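Local coordinates for putative glycosyltransferase (GalT1) (Streptococcus parasanguinis FW213, PDB 5HEA), which probably transfers sugar residues from nucleotide-activated donors to an acceptor, this chain being the C-terminal, GT-A-type glycosyltransferase part of a longer protein, at residues G4-I9 with Y82-Y87; D95-F100 with G211-S216; I116-F121 with I205-E210; Y145-W150 with L200-I205. One frame throughout, in Å; residues are numbered along the deposited sequence.

Contact 1: G4-I9 with Y82-Y87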
loop_
_atom_site.group_PDB
_atom_site.type_symbol
_atom_site.label_atom_id
_atom_site.label_comp_id
_atom_site.label_asym_id
_atom_site.label_seq_id
_atom_site.Cartn_x
_atom_site.Cartn_y
_atom_site.Cartn_z
ATOM N N GLY A 4 -51.896 4.190 -8.202
ATOM C CA GLY A 4 -50.957 5.062 -8.888
ATOM C C GLY A 4 -49.724 4.317 -9.373
ATOM O O GLY A 4 -49.532 3.144 -9.037
ATOM N N GLU A 5 -48.883 4.995 -10.152
ATOM C CA GLU A 5 -47.686 4.374 -10.726
ATOM C C GLU A 5 -46.617 4.097 -9.668
ATOM O O GLU A 5 -46.630 4.683 -8.592
ATOM C CB GLU A 5 -47.129 5.256 -11.833
ATOM C CG GLU A 5 -48.164 5.579 -12.897
ATOM C CD GLU A 5 -48.018 6.984 -13.449
ATOM O OE1 GLU A 5 -47.813 7.115 -14.675
ATOM O OE2 GLU A 5 -48.117 7.956 -12.661
ATOM N N LEU A 6 -45.696 3.195 -9.975
ATOM C CA LEU A 6 -44.757 2.710 -8.973
ATOM C C LEU A 6 -43.698 3.751 -8.623
ATOM O O LEU A 6 -43.031 4.309 -9.503
ATOM C CB LEU A 6 -44.101 1.419 -9.445
ATOM C CG LEU A 6 -43.055 0.808 -8.513
ATOM C CD1 LEU A 6 -43.726 0.150 -7.306
ATOM C CD2 LEU A 6 -42.199 -0.187 -9.293
ATOM N N ILE A 7 -43.568 4.027 -7.331
ATOM C CA ILE A 7 -42.516 4.899 -6.857
ATOM C C ILE A 7 -41.395 4.052 -6.251
ATOM O O ILE A 7 -41.636 3.212 -5.387
ATOM C CB ILE A 7 -43.044 5.911 -5.824
ATOM C CG1 ILE A 7 -44.075 6.848 -6.466
ATOM C CG2 ILE A 7 -41.891 6.730 -5.238
ATOM C CD1 ILE A 7 -44.734 7.765 -5.461
ATOM N N SER A 8 -40.167 4.268 -6.705
ATOM C CA SER A 8 -39.026 3.587 -6.089
ATOM C C SER A 8 -38.383 4.445 -4.996
ATOM O O SER A 8 -37.913 5.553 -5.265
ATOM C CB SER A 8 -37.975 3.222 -7.140
ATOM O OG SER A 8 -38.478 2.292 -8.083
ATOM N N ILE A 9 -38.354 3.918 -3.773
ATOM C CA ILE A 9 -37.747 4.599 -2.627
ATOM C C ILE A 9 -36.403 3.974 -2.312
ATOM O O ILE A 9 -36.333 2.808 -1.910
ATOM C CB ILE A 9 -38.607 4.453 -1.366
ATOM C CG1 ILE A 9 -40.067 4.825 -1.670
ATOM C CG2 ILE A 9 -38.017 5.298 -0.228
ATOM C CD1 ILE A 9 -41.040 4.395 -0.570
ATOM N N TYR A 82 -31.214 -0.574 -9.674
ATOM C CA TYR A 82 -32.203 -1.606 -9.363
ATOM C C TYR A 82 -33.662 -1.099 -9.476
ATOM O O TYR A 82 -34.596 -1.883 -9.666
ATOM C CB TYR A 82 -31.907 -2.207 -7.979
ATOM C CG TYR A 82 -32.848 -3.304 -7.525
ATOM C CD1 TYR A 82 -32.511 -4.648 -7.673
ATOM C CD2 TYR A 82 -34.072 -2.998 -6.930
ATOM C CE1 TYR A 82 -33.380 -5.653 -7.252
ATOM C CE2 TYR A 82 -34.943 -3.993 -6.513
ATOM C CZ TYR A 82 -34.593 -5.315 -6.671
ATOM O OH TYR A 82 -35.467 -6.291 -6.246
ATOM N N ALA A 83 -33.848 0.212 -9.384
ATOM C CA ALA A 83 -35.187 0.803 -9.365
ATOM C C ALA A 83 -35.979 0.548 -10.643
ATOM O O ALA A 83 -35.487 0.775 -11.739
ATOM C CB ALA A 83 -35.085 2.301 -9.111
ATOM N N SER A 84 -37.220 0.098 -10.510
ATOM C CA SER A 84 -38.050 -0.058 -11.701
ATOM C C SER A 84 -39.276 0.856 -11.697
ATOM O O SER A 84 -40.164 0.707 -12.534
ATOM C CB SER A 84 -38.450 -1.523 -11.904
ATOM O OG SER A 84 -38.884 -2.103 -10.691
ATOM N N GLY A 85 -39.316 1.811 -10.771
ATOM C CA GLY A 85 -40.436 2.727 -10.687
ATOM C C GLY A 85 -40.445 3.790 -11.773
ATOM O O GLY A 85 -39.433 4.035 -12.430
ATOM N N LYS A 86 -41.601 4.424 -11.962
ATOM C CA LYS A 86 -41.709 5.560 -12.864
ATOM C C LYS A 86 -41.134 6.804 -12.194
ATOM O O LYS A 86 -40.772 7.784 -12.860
ATOM C CB LYS A 86 -43.172 5.800 -13.262
ATOM C CG LYS A 86 -43.369 7.060 -14.111
ATOM C CD LYS A 86 -44.699 7.073 -14.837
ATOM C CE LYS A 86 -44.885 8.379 -15.603
ATOM N NZ LYS A 86 -46.102 8.343 -16.454
ATOM N N TYR A 87 -41.062 6.754 -10.866
ATOM C CA TYR A 87 -40.518 7.849 -10.068
ATOM C C TYR A 87 -39.508 7.310 -9.073
ATOM O O TYR A 87 -39.604 6.162 -8.634
ATOM C CB TYR A 87 -41.632 8.570 -9.313
ATOM C CG TYR A 87 -42.748 9.028 -10.218
ATOM C CD1 TYR A 87 -43.881 8.239 -10.399
ATOM C CD2 TYR A 87 -42.656 10.227 -10.919
ATOM C CE1 TYR A 87 -44.905 8.633 -11.235
ATOM C CE2 TYR A 87 -43.684 10.636 -11.769
ATOM C CZ TYR A 87 -44.807 9.830 -11.913
ATOM O OH TYR A 87 -45.839 10.202 -12.738
#
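Glu5 reaches across to two neighbouring residues with its two carboxylate oxygens. Glu5 OE1 forms a salt bridge with Lys86 NZ at 2.8 Å, met on the syn side but 30° out of the carboxylate plane; Glu5 OE2 sits at the edge of the Tyr87 ring, 3.2 Å from Tyr87 OH, and is also hydrogen-bonded to Tyr106 OH. The extended Lys86 chain (chi1 175°) crosses Glu5 at a slant to bring NZ to the carboxylate, and Lys86 CG lies above one face of the Tyr87 ring, toward its rim. Next inward, Leu6 O takes Lys86 N at 2.8 Å and a weak bond from Tyr87 N, while Leu6 CD2 rests 3.7 Å from Gly85 CA. Ser8 N then donates to Tyr87 O at 2.8 Å. Ser8 OG accepts from Gly85 N at 2.9 Å, with Ala83 CB against its flank; Glu36 is hydrogen-bonded to both Ser8 OG and Ser84 N, and so ties the loop to the strand beside it. On the buried face Ile7 CG1 meets Tyr87 CB at 4.1 Å, covered by helix 101-110. Helix 72-82 thus ends in a loop that delivers strand 87-90 parallel to strand 7-13, as expected in the Rossmann-like, nucleotide-binding half of a GT-A fold.

Contact 2: D95-F100 with G211-S216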
loop_
_atom_site.group_PDB
_atom_site.type_symbol
_atom_site.label_atom_id
_atom_site.label_comp_id
_atom_site.label_asym_id
_atom_site.label_seq_id
_atom_site.Cartn_x
_atom_site.Cartn_y
_atom_site.Cartn_z
ATOM N N ASP A 95 -33.710 8.850 9.292
ATOM C CA ASP A 95 -34.836 9.783 9.309
ATOM C C ASP A 95 -36.185 9.076 9.276
ATOM O O ASP A 95 -36.238 7.850 9.248
ATOM C CB ASP A 95 -34.718 10.733 8.111
ATOM C CG ASP A 95 -33.421 11.530 8.127
ATOM O OD1 ASP A 95 -32.917 11.817 9.241
ATOM O OD2 ASP A 95 -32.907 11.878 7.032
ATOM N N PHE A 96 -37.274 9.849 9.296
ATOM C CA PHE A 96 -38.618 9.283 9.192
ATOM C C PHE A 96 -39.601 10.308 8.639
ATOM O O PHE A 96 -39.291 11.497 8.556
ATOM C CB PHE A 96 -39.103 8.707 10.534
ATOM C CG PHE A 96 -39.091 9.702 11.662
ATOM C CD1 PHE A 96 -37.905 10.011 12.317
ATOM C CD2 PHE A 96 -40.265 10.325 12.071
ATOM C CE1 PHE A 96 -37.884 10.923 13.352
ATOM C CE2 PHE A 96 -40.262 11.242 13.121
ATOM C CZ PHE A 96 -39.072 11.543 13.764
ATOM N N VAL A 97 -40.777 9.841 8.236
ATOM C CA VAL A 97 -41.720 10.694 7.522
ATOM C C VAL A 97 -43.161 10.548 8.014
ATOM O O VAL A 97 -43.517 9.558 8.665
ATOM C CB VAL A 97 -41.689 10.398 5.996
ATOM C CG1 VAL A 97 -40.310 10.677 5.414
ATOM C CG2 VAL A 97 -42.066 8.948 5.737
ATOM N N GLU A 98 -43.987 11.540 7.676
ATOM C CA GLU A 98 -45.426 11.483 7.917
ATOM C C GLU A 98 -46.034 10.405 7.041
ATOM O O GLU A 98 -45.442 10.024 6.039
ATOM C CB GLU A 98 -46.080 12.822 7.560
ATOM C CG GLU A 98 -45.713 13.965 8.474
ATOM C CD GLU A 98 -46.418 13.880 9.808
ATOM O OE1 GLU A 98 -47.346 13.053 9.940
ATOM O OE2 GLU A 98 -46.042 14.640 10.726
ATOM N N GLU A 99 -47.224 9.928 7.398
ATOM C CA GLU A 99 -47.875 8.865 6.632
ATOM C C GLU A 99 -48.374 9.330 5.264
ATOM O O GLU A 99 -48.609 8.503 4.374
ATOM C CB GLU A 99 -49.032 8.254 7.426
ATOM C CG GLU A 99 -50.278 9.115 7.433
ATOM C CD GLU A 99 -51.416 8.488 8.216
ATOM O OE1 GLU A 99 -51.127 7.672 9.120
ATOM O OE2 GLU A 99 -52.590 8.810 7.923
ATOM N N PHE A 100 -48.536 10.645 5.101
ATOM C CA PHE A 100 -49.011 11.227 3.838
ATOM C C PHE A 100 -47.883 11.816 2.983
ATOM O O PHE A 100 -48.129 12.493 1.981
ATOM C CB PHE A 100 -50.065 12.305 4.117
ATOM C CG PHE A 100 -49.637 13.322 5.131
ATOM C CD1 PHE A 100 -48.737 14.325 4.800
ATOM C CD2 PHE A 100 -50.145 13.284 6.423
ATOM C CE1 PHE A 100 -48.344 15.269 5.736
ATOM C CE2 PHE A 100 -49.749 14.228 7.366
ATOM C CZ PHE A 100 -48.849 15.219 7.018
ATOM N N GLY A 211 -43.299 20.449 6.201
ATOM C CA GLY A 211 -42.217 19.661 6.772
ATOM C C GLY A 211 -42.689 18.244 7.057
ATOM O O GLY A 211 -42.861 17.869 8.208
ATOM N N SER A 212 -42.909 17.461 6.004
ATOM C CA SER A 212 -43.468 16.119 6.144
ATOM C C SER A 212 -42.377 15.068 6.289
ATOM O O SER A 212 -42.642 13.905 6.615
ATOM C CB SER A 212 -44.338 15.794 4.938
ATOM O OG SER A 212 -45.427 16.698 4.876
ATOM N N TYR A 213 -41.150 15.494 6.031
ATOM C CA TYR A 213 -39.970 14.657 6.243
ATOM C C TYR A 213 -39.305 15.137 7.529
ATOM O O TYR A 213 -39.197 16.348 7.756
ATOM C CB TYR A 213 -39.020 14.827 5.057
ATOM C CG TYR A 213 -37.792 13.918 5.057
ATOM C CD1 TYR A 213 -36.660 14.245 5.800
ATOM C CD2 TYR A 213 -37.759 12.763 4.281
ATOM C CE1 TYR A 213 -35.513 13.428 5.787
ATOM C CE2 TYR A 213 -36.631 11.928 4.267
ATOM C CZ TYR A 213 -35.512 12.271 5.022
ATOM O OH TYR A 213 -34.385 11.465 5.005
ATOM N N TYR A 214 -38.872 14.197 8.372
ATOM C CA TYR A 214 -38.194 14.534 9.623
ATOM C C TYR A 214 -36.711 14.155 9.608
ATOM O O TYR A 214 -36.346 12.985 9.466
ATOM C CB TYR A 214 -38.926 13.925 10.827
ATOM C CG TYR A 214 -40.293 14.558 11.033
ATOM C CD1 TYR A 214 -40.415 15.806 11.639
ATOM C CD2 TYR A 214 -41.451 13.923 10.596
ATOM C CE1 TYR A 214 -41.657 16.401 11.811
ATOM C CE2 TYR A 214 -42.695 14.511 10.758
ATOM C CZ TYR A 214 -42.787 15.750 11.365
ATOM O OH TYR A 214 -44.015 16.345 11.544
ATOM N N TYR A 215 -35.874 15.178 9.738
ATOM C CA TYR A 215 -34.427 15.048 9.707
ATOM C C TYR A 215 -33.955 14.814 11.142
ATOM O O TYR A 215 -34.125 15.673 12.008
ATOM C CB TYR A 215 -33.808 16.339 9.142
ATOM C CG TYR A 215 -32.302 16.338 9.054
ATOM C CD1 TYR A 215 -31.523 16.808 10.103
ATOM C CD2 TYR A 215 -31.656 15.866 7.919
ATOM C CE1 TYR A 215 -30.140 16.807 10.025
ATOM C CE2 TYR A 215 -30.274 15.855 7.833
ATOM C CZ TYR A 215 -29.525 16.329 8.886
ATOM O OH TYR A 215 -28.153 16.323 8.800
ATOM N N SER A 216 -33.384 13.640 11.390
ATOM C CA SER A 216 -32.855 13.305 12.702
ATOM C C SER A 216 -31.558 14.056 12.964
ATOM O O SER A 216 -30.592 13.928 12.216
ATOM C CB SER A 216 -32.601 11.806 12.789
ATOM O OG SER A 216 -31.787 11.499 13.899
HETATM O O HOH W 1 -30.380 12.631 9.850
#
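Asp95 clamps the second segment with both carboxylate oxygens. Asp95 OD2 receives Tyr213 OH at 2.5 Å through its anti lone pair, at the ring's edge and with carboxylate and ring planes 77° apart; the same hydroxyl is bonded to Asp92 N. Asp95 OD1 takes Ser216 N at 2.9 Å from above the carboxylate plane, and a water lies near both OD1 and Ser216 O. Phe96 pairs with Tyr214 by two backbone bonds, the shorter from Tyr214 N to Phe96 O at 2.7 Å. With CG wedged between its backbone N and carbonyl carbon (chi1 57°), the Phe96 ring folds over Tyr214 CB, which stands 3.8 Å from the ring centroid in a CH-pi contact; the two rings themselves barely overlap. Val97 turns to the other side, its CG1 3.5 Å from Tyr213 CD2. Glu98 N holds Ser212 O at 2.9 Å, and the Glu98 chain bends at chi2 (-75°) to bring OE2 to Tyr214 OH at 2.8 Å, again by the anti lone pair. Phe100, just before helix 101-110, puts its ring edge against Ser212 OG, which is bonded to Glu210. In this short antiparallel pairing strand 96-97 meets strand 204-217 at the corner the latter turns at Tyr213, in the GT-A-type domain.

Contact 3: I116-F121 with I205-E210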
loop_
_atom_site.group_PDB
_atom_site.type_symbol
_atom_site.label_atom_id
_atom_site.label_comp_id
_atom_site.label_asym_id
_atom_site.label_seq_id
_atom_site.Cartn_x
_atom_site.Cartn_y
_atom_site.Cartn_z
ATOM N N ILE A 116 -40.523 17.103 -11.309
ATOM C CA ILE A 116 -39.986 16.928 -9.961
ATOM C C ILE A 116 -40.919 17.647 -8.992
ATOM O O ILE A 116 -41.426 18.725 -9.307
ATOM C CB ILE A 116 -38.565 17.537 -9.836
ATOM C CG1 ILE A 116 -37.617 16.887 -10.856
ATOM C CG2 ILE A 116 -38.022 17.369 -8.396
ATOM C CD1 ILE A 116 -36.237 17.527 -10.946
ATOM N N SER A 117 -41.182 17.038 -7.839
ATOM C CA SER A 117 -41.816 17.740 -6.733
ATOM C C SER A 117 -40.884 17.658 -5.519
ATOM O O SER A 117 -40.107 16.711 -5.376
ATOM C CB SER A 117 -43.200 17.170 -6.407
ATOM O OG SER A 117 -43.107 15.856 -5.888
ATOM N N VAL A 118 -40.952 18.673 -4.668
ATOM C CA VAL A 118 -40.028 18.824 -3.554
ATOM C C VAL A 118 -40.839 19.295 -2.367
ATOM O O VAL A 118 -41.687 20.182 -2.507
ATOM C CB VAL A 118 -38.949 19.896 -3.862
ATOM C CG1 VAL A 118 -37.968 20.062 -2.679
ATOM C CG2 VAL A 118 -38.193 19.567 -5.154
ATOM N N CYS A 119 -40.614 18.696 -1.204
ATOM C CA CYS A 119 -41.206 19.244 0.013
ATOM C C CYS A 119 -40.105 19.693 0.953
ATOM O O CYS A 119 -38.920 19.631 0.616
ATOM C CB CYS A 119 -42.184 18.261 0.692
ATOM S SG CYS A 119 -41.449 16.797 1.481
ATOM N N ASN A 120 -40.489 20.149 2.132
ATOM C CA ASN A 120 -39.522 20.663 3.082
ATOM C C ASN A 120 -39.331 19.627 4.186
ATOM O O ASN A 120 -39.841 18.500 4.097
ATOM C CB ASN A 120 -40.022 22.002 3.651
ATOM C CG ASN A 120 -38.892 22.958 3.988
ATOM O OD1 ASN A 120 -37.814 22.545 4.418
ATOM N ND2 ASN A 120 -39.132 24.245 3.786
ATOM N N PHE A 121 -38.592 19.987 5.225
ATOM C CA PHE A 121 -38.423 19.059 6.341
ATOM C C PHE A 121 -38.485 19.790 7.670
ATOM O O PHE A 121 -38.155 20.971 7.758
ATOM C CB PHE A 121 -37.093 18.280 6.220
ATOM C CG PHE A 121 -35.873 19.144 6.301
ATOM C CD1 PHE A 121 -35.283 19.426 7.525
ATOM C CD2 PHE A 121 -35.318 19.689 5.158
ATOM C CE1 PHE A 121 -34.162 20.231 7.601
ATOM C CE2 PHE A 121 -34.201 20.499 5.229
ATOM C CZ PHE A 121 -33.621 20.769 6.447
ATOM N N ILE A 205 -40.741 22.481 -11.776
ATOM C CA ILE A 205 -40.611 21.868 -10.472
ATOM C C ILE A 205 -41.705 22.412 -9.561
ATOM O O ILE A 205 -41.981 23.607 -9.577
ATOM C CB ILE A 205 -39.228 22.179 -9.896
ATOM C CG1 ILE A 205 -38.148 21.640 -10.858
ATOM C CG2 ILE A 205 -39.108 21.629 -8.479
ATOM C CD1 ILE A 205 -36.715 21.922 -10.430
ATOM N N THR A 206 -42.342 21.533 -8.786
ATOM C CA THR A 206 -43.358 21.965 -7.833
ATOM C C THR A 206 -42.832 21.837 -6.405
ATOM O O THR A 206 -42.358 20.772 -6.000
ATOM C CB THR A 206 -44.655 21.152 -7.977
ATOM O OG1 THR A 206 -45.183 21.330 -9.298
ATOM C CG2 THR A 206 -45.695 21.614 -6.951
ATOM N N PHE A 207 -42.900 22.931 -5.650
ATOM C CA PHE A 207 -42.476 22.925 -4.253
ATOM C C PHE A 207 -43.681 22.967 -3.329
ATOM O O PHE A 207 -44.580 23.797 -3.521
ATOM C CB PHE A 207 -41.564 24.126 -3.961
ATOM C CG PHE A 207 -41.080 24.182 -2.532
ATOM C CD1 PHE A 207 -40.162 23.254 -2.062
ATOM C CD2 PHE A 207 -41.536 25.157 -1.666
ATOM C CE1 PHE A 207 -39.716 23.299 -0.764
ATOM C CE2 PHE A 207 -41.100 25.204 -0.351
ATOM C CZ PHE A 207 -40.187 24.278 0.097
ATOM N N ILE A 208 -43.714 22.078 -2.333
ATOM C CA ILE A 208 -44.716 22.193 -1.265
ATOM C C ILE A 208 -44.034 22.491 0.065
ATOM O O ILE A 208 -43.201 21.704 0.536
ATOM C CB ILE A 208 -45.642 20.945 -1.141
ATOM C CG1 ILE A 208 -44.862 19.659 -1.341
ATOM C CG2 ILE A 208 -46.753 20.993 -2.177
ATOM C CD1 ILE A 208 -45.706 18.410 -1.235
ATOM N N ASN A 209 -44.374 23.635 0.659
ATOM C CA ASN A 209 -43.752 24.056 1.906
ATOM C C ASN A 209 -44.390 23.405 3.121
ATOM O O ASN A 209 -45.021 24.072 3.941
ATOM C CB ASN A 209 -43.762 25.577 2.076
ATOM C CG ASN A 209 -42.728 26.046 3.092
ATOM O OD1 ASN A 209 -41.632 25.491 3.156
ATOM N ND2 ASN A 209 -43.080 27.043 3.908
ATOM N N GLU A 210 -44.223 22.093 3.221
ATOM C CA GLU A 210 -44.661 21.350 4.395
ATOM C C GLU A 210 -43.483 20.507 4.887
ATOM O O GLU A 210 -42.738 19.935 4.083
ATOM C CB GLU A 210 -45.861 20.460 4.058
ATOM C CG GLU A 210 -45.611 19.478 2.920
ATOM C CD GLU A 210 -46.827 18.604 2.615
ATOM O OE1 GLU A 210 -47.907 19.167 2.326
ATOM O OE2 GLU A 210 -46.695 17.357 2.663
#
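Two asparagines on adjacent strands join through their side-chain amides where the regular parallel pairing gives way. Asn120 ND2 donates to Asn209 OD1 at 2.9 Å, straight (163°) and in the plane of the Asn120 amide, the two side chains lying side by side with their planes 46° apart. Asn120 OD1 folds back onto Phe121 N at 2.8 Å, so both ends of the Asn120 amide have partners, which probably sets its rotation; ND2 also stands at the edge of the Phe207 ring. Asn209 centres an inverse gamma turn, and beyond it Asn120 N bonds to Glu210 O. Before it the strands run parallel, linked by Thr206 N to Ile116 O, Val118 N to Thr206 O and Ile208 N to Val118 O, the last at 2.8 Å. On one face Val118 CG1 meets Phe207 CD1 at 3.9 Å and Val118 CG2 meets Ile205 CG2. Phe207 CG is anti to the backbone N (chi1 180°), which lays the ring alongside strand 116-121 as far as Asn120. On the other face Cys119 CB touches Ile208 CG1 at 3.6 Å. Helix 101-110 lies over the face of Ser117 and Cys119, and Ser117 OG bonds to Leu105 O. Helices 147-150 and 161-166 close the face of Val118 and Phe207. Strand 171-174 flanks strand 116-125, while strand 142-146 flanks strand 204-217.

Contact 4: Y145-W150 with L200-I205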
loop_
_atom_site.group_PDB
_atom_site.type_symbol
_atom_site.label_atom_id
_atom_site.label_comp_id
_atom_site.label_asym_id
_atom_site.label_seq_id
_atom_site.Cartn_x
_atom_site.Cartn_y
_atom_site.Cartn_z
ATOM N N TYR A 145 -42.471 26.193 -10.391
ATOM C CA TYR A 145 -41.327 27.023 -10.770
ATOM C C TYR A 145 -40.760 26.620 -12.120
ATOM O O TYR A 145 -40.713 25.434 -12.455
ATOM C CB TYR A 145 -40.189 26.900 -9.750
ATOM C CG TYR A 145 -40.502 27.416 -8.370
ATOM C CD1 TYR A 145 -40.211 28.730 -8.015
ATOM C CD2 TYR A 145 -41.070 26.585 -7.408
ATOM C CE1 TYR A 145 -40.489 29.203 -6.745
ATOM C CE2 TYR A 145 -41.349 27.053 -6.138
ATOM C CZ TYR A 145 -41.056 28.360 -5.812
ATOM O OH TYR A 145 -41.340 28.828 -4.549
ATOM N N THR A 146 -40.293 27.610 -12.878
ATOM C CA THR A 146 -39.415 27.329 -13.998
ATOM C C THR A 146 -38.066 26.990 -13.390
ATOM O O THR A 146 -37.813 27.284 -12.216
ATOM C CB THR A 146 -39.212 28.560 -14.902
ATOM O OG1 THR A 146 -38.498 29.561 -14.164
ATOM C CG2 THR A 146 -40.553 29.131 -15.377
ATOM N N ILE A 147 -37.177 26.401 -14.180
ATOM C CA ILE A 147 -35.865 26.051 -13.643
ATOM C C ILE A 147 -35.096 27.313 -13.245
ATOM O O ILE A 147 -34.458 27.343 -12.202
ATOM C CB ILE A 147 -35.041 25.189 -14.613
ATOM C CG1 ILE A 147 -35.876 23.998 -15.083
ATOM C CG2 ILE A 147 -33.739 24.730 -13.952
ATOM C CD1 ILE A 147 -36.614 23.268 -13.954
ATOM N N ALA A 148 -35.193 28.360 -14.060
ATOM C CA ALA A 148 -34.539 29.640 -13.750
ATOM C C ALA A 148 -35.001 30.237 -12.417
ATOM O O ALA A 148 -34.179 30.672 -11.601
ATOM C CB ALA A 148 -34.744 30.631 -14.887
ATOM N N GLU A 149 -36.314 30.241 -12.191
ATOM C CA GLU A 149 -36.884 30.657 -10.906
ATOM C C GLU A 149 -36.435 29.744 -9.777
ATOM O O GLU A 149 -36.135 30.194 -8.661
ATOM C CB GLU A 149 -38.415 30.633 -10.962
ATOM C CG GLU A 149 -39.026 31.660 -11.887
ATOM C CD GLU A 149 -40.539 31.510 -12.003
ATOM O OE1 GLU A 149 -41.047 30.381 -11.826
ATOM O OE2 GLU A 149 -41.221 32.522 -12.275
ATOM N N TRP A 150 -36.426 28.448 -10.060
ATOM C CA TRP A 150 -36.014 27.470 -9.066
ATOM C C TRP A 150 -34.556 27.699 -8.623
ATOM O O TRP A 150 -34.256 27.704 -7.424
ATOM C CB TRP A 150 -36.193 26.052 -9.609
ATOM C CG TRP A 150 -35.854 25.025 -8.606
ATOM C CD1 TRP A 150 -34.744 24.226 -8.589
ATOM C CD2 TRP A 150 -36.602 24.700 -7.431
ATOM N NE1 TRP A 150 -34.772 23.407 -7.488
ATOM C CE2 TRP A 150 -35.897 23.678 -6.758
ATOM C CE3 TRP A 150 -37.807 25.159 -6.891
ATOM C CZ2 TRP A 150 -36.359 23.107 -5.569
ATOM C CZ3 TRP A 150 -38.259 24.598 -5.710
ATOM C CH2 TRP A 150 -37.536 23.581 -5.061
ATOM N N LEU A 200 -31.777 20.515 -13.533
ATOM C CA LEU A 200 -31.468 21.057 -14.864
ATOM C C LEU A 200 -32.071 20.212 -15.995
ATOM O O LEU A 200 -32.210 20.685 -17.120
ATOM C CB LEU A 200 -29.952 21.224 -15.047
ATOM C CG LEU A 200 -29.271 22.260 -14.151
ATOM C CD1 LEU A 200 -27.747 22.125 -14.223
ATOM C CD2 LEU A 200 -29.717 23.681 -14.530
ATOM N N LYS A 201 -32.441 18.967 -15.694
ATOM C CA LYS A 201 -33.091 18.102 -16.677
ATOM C C LYS A 201 -34.586 18.404 -16.764
ATOM O O LYS A 201 -35.228 18.065 -17.754
ATOM C CB LYS A 201 -32.903 16.624 -16.313
ATOM C CG LYS A 201 -31.491 16.075 -16.494
ATOM C CD LYS A 201 -31.210 15.753 -17.945
ATOM C CE LYS A 201 -30.175 14.638 -18.072
ATOM N NZ LYS A 201 -30.727 13.275 -17.826
ATOM N N ALA A 202 -35.137 19.043 -15.735
ATOM C CA ALA A 202 -36.590 19.233 -15.649
ATOM C C ALA A 202 -37.084 20.459 -16.416
ATOM O O ALA A 202 -36.294 21.337 -16.766
ATOM C CB ALA A 202 -37.032 19.301 -14.186
ATOM N N SER A 203 -38.394 20.508 -16.678
ATOM C CA SER A 203 -39.032 21.673 -17.304
ATOM C C SER A 203 -39.716 22.531 -16.247
ATOM O O SER A 203 -39.718 23.757 -16.333
ATOM C CB SER A 203 -40.079 21.241 -18.343
ATOM O OG SER A 203 -39.470 20.680 -19.492
ATOM N N GLN A 204 -40.299 21.870 -15.248
ATOM C CA GLN A 204 -41.000 22.551 -14.170
ATOM C C GLN A 204 -40.875 21.759 -12.878
ATOM O O GLN A 204 -40.907 20.526 -12.877
ATOM C CB GLN A 204 -42.481 22.731 -14.509
ATOM C CG GLN A 204 -43.304 23.359 -13.382
ATOM C CD GLN A 204 -44.754 23.578 -13.777
ATOM O OE1 GLN A 204 -45.093 24.574 -14.423
ATOM N NE2 GLN A 204 -45.615 22.641 -13.401
ATOM N N ILE A 205 -40.741 22.481 -11.776
ATOM C CA ILE A 205 -40.611 21.868 -10.472
ATOM C C ILE A 205 -41.705 22.412 -9.561
ATOM O O ILE A 205 -41.981 23.607 -9.577
ATOM C CB ILE A 205 -39.228 22.179 -9.896
ATOM C CG1 ILE A 205 -38.148 21.640 -10.858
ATOM C CG2 ILE A 205 -39.108 21.629 -8.479
ATOM C CD1 ILE A 205 -36.715 21.922 -10.430
HETATM O O HOH W 2 -38.136 25.795 -17.004
#
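Tyr145 N donates to Ile205 O at 2.8 Å, and Ile205 N returns a bond to Tyr145 O at 3.0 Å, an antiparallel hydrogen-bonded pair. Tyr145 O also receives Gln204 CA-H, and the Tyr145 ring turns an edge to Ile205 O. One residue on, the strand becomes a helix: Thr146 OG1 accepts from Glu149 N while Thr146 N bonds to Glu149 OE1 at 3.1 Å, a capping box. A water bridges the start of this helix to the facing chain, accepting from Ile147 N and donating to Ser203 O. Ile147 fills the angle between the segments. With CG1 anti to its carbonyl carbon (chi1 -51°) and CD1 turned back at chi2 (-46°), Ile147 CG1 comes 3.2 Å from Ala202 O; Ile147 CD1 lies against Ala202 CB and 3.8 Å from Ile205 CD1, and Ile147 CG2 approaches Leu200 CD2. Trp150 meets Ile205 at about a right angle: Ile205 CD1 lies over the five-membered ring, 3.7 Å from its centroid, and Ile205 CG2 is above the same indole. Tyr199 meets this indole edge-to-face, and Val118 and Phe207 also pack on it. Strand 142-146 thus passes beside strand 204-217 into helix 147-150, while Leu200, ending helix 195-201, also packs on Leu288 of a second subunit.

From the N terminus, contact 1 closes first, tying strand 7-13 to the loop before strand 87-90, where strand 7-13 lies between strands 35-41 and 87-90; it is complete before any other opens. Contact 2 then opens at 95-100 and stays open until 211-216. Inside its loop lies contact 3, and inside contact 3 lies contact 4, so three closures are nested, their second segments all reaching strand 204-217. That strand pairs in turn with strands 142-146, 116-125 and 96-97. Contacts 3 and 4 share Ile205 and pack through Phe207, Tyr145 and Trp150; contacts 2 and 3 meet where Phe121 touches Tyr213 and Tyr215. Contact 1 touches none, its centre about 18 Å from that of contact 3.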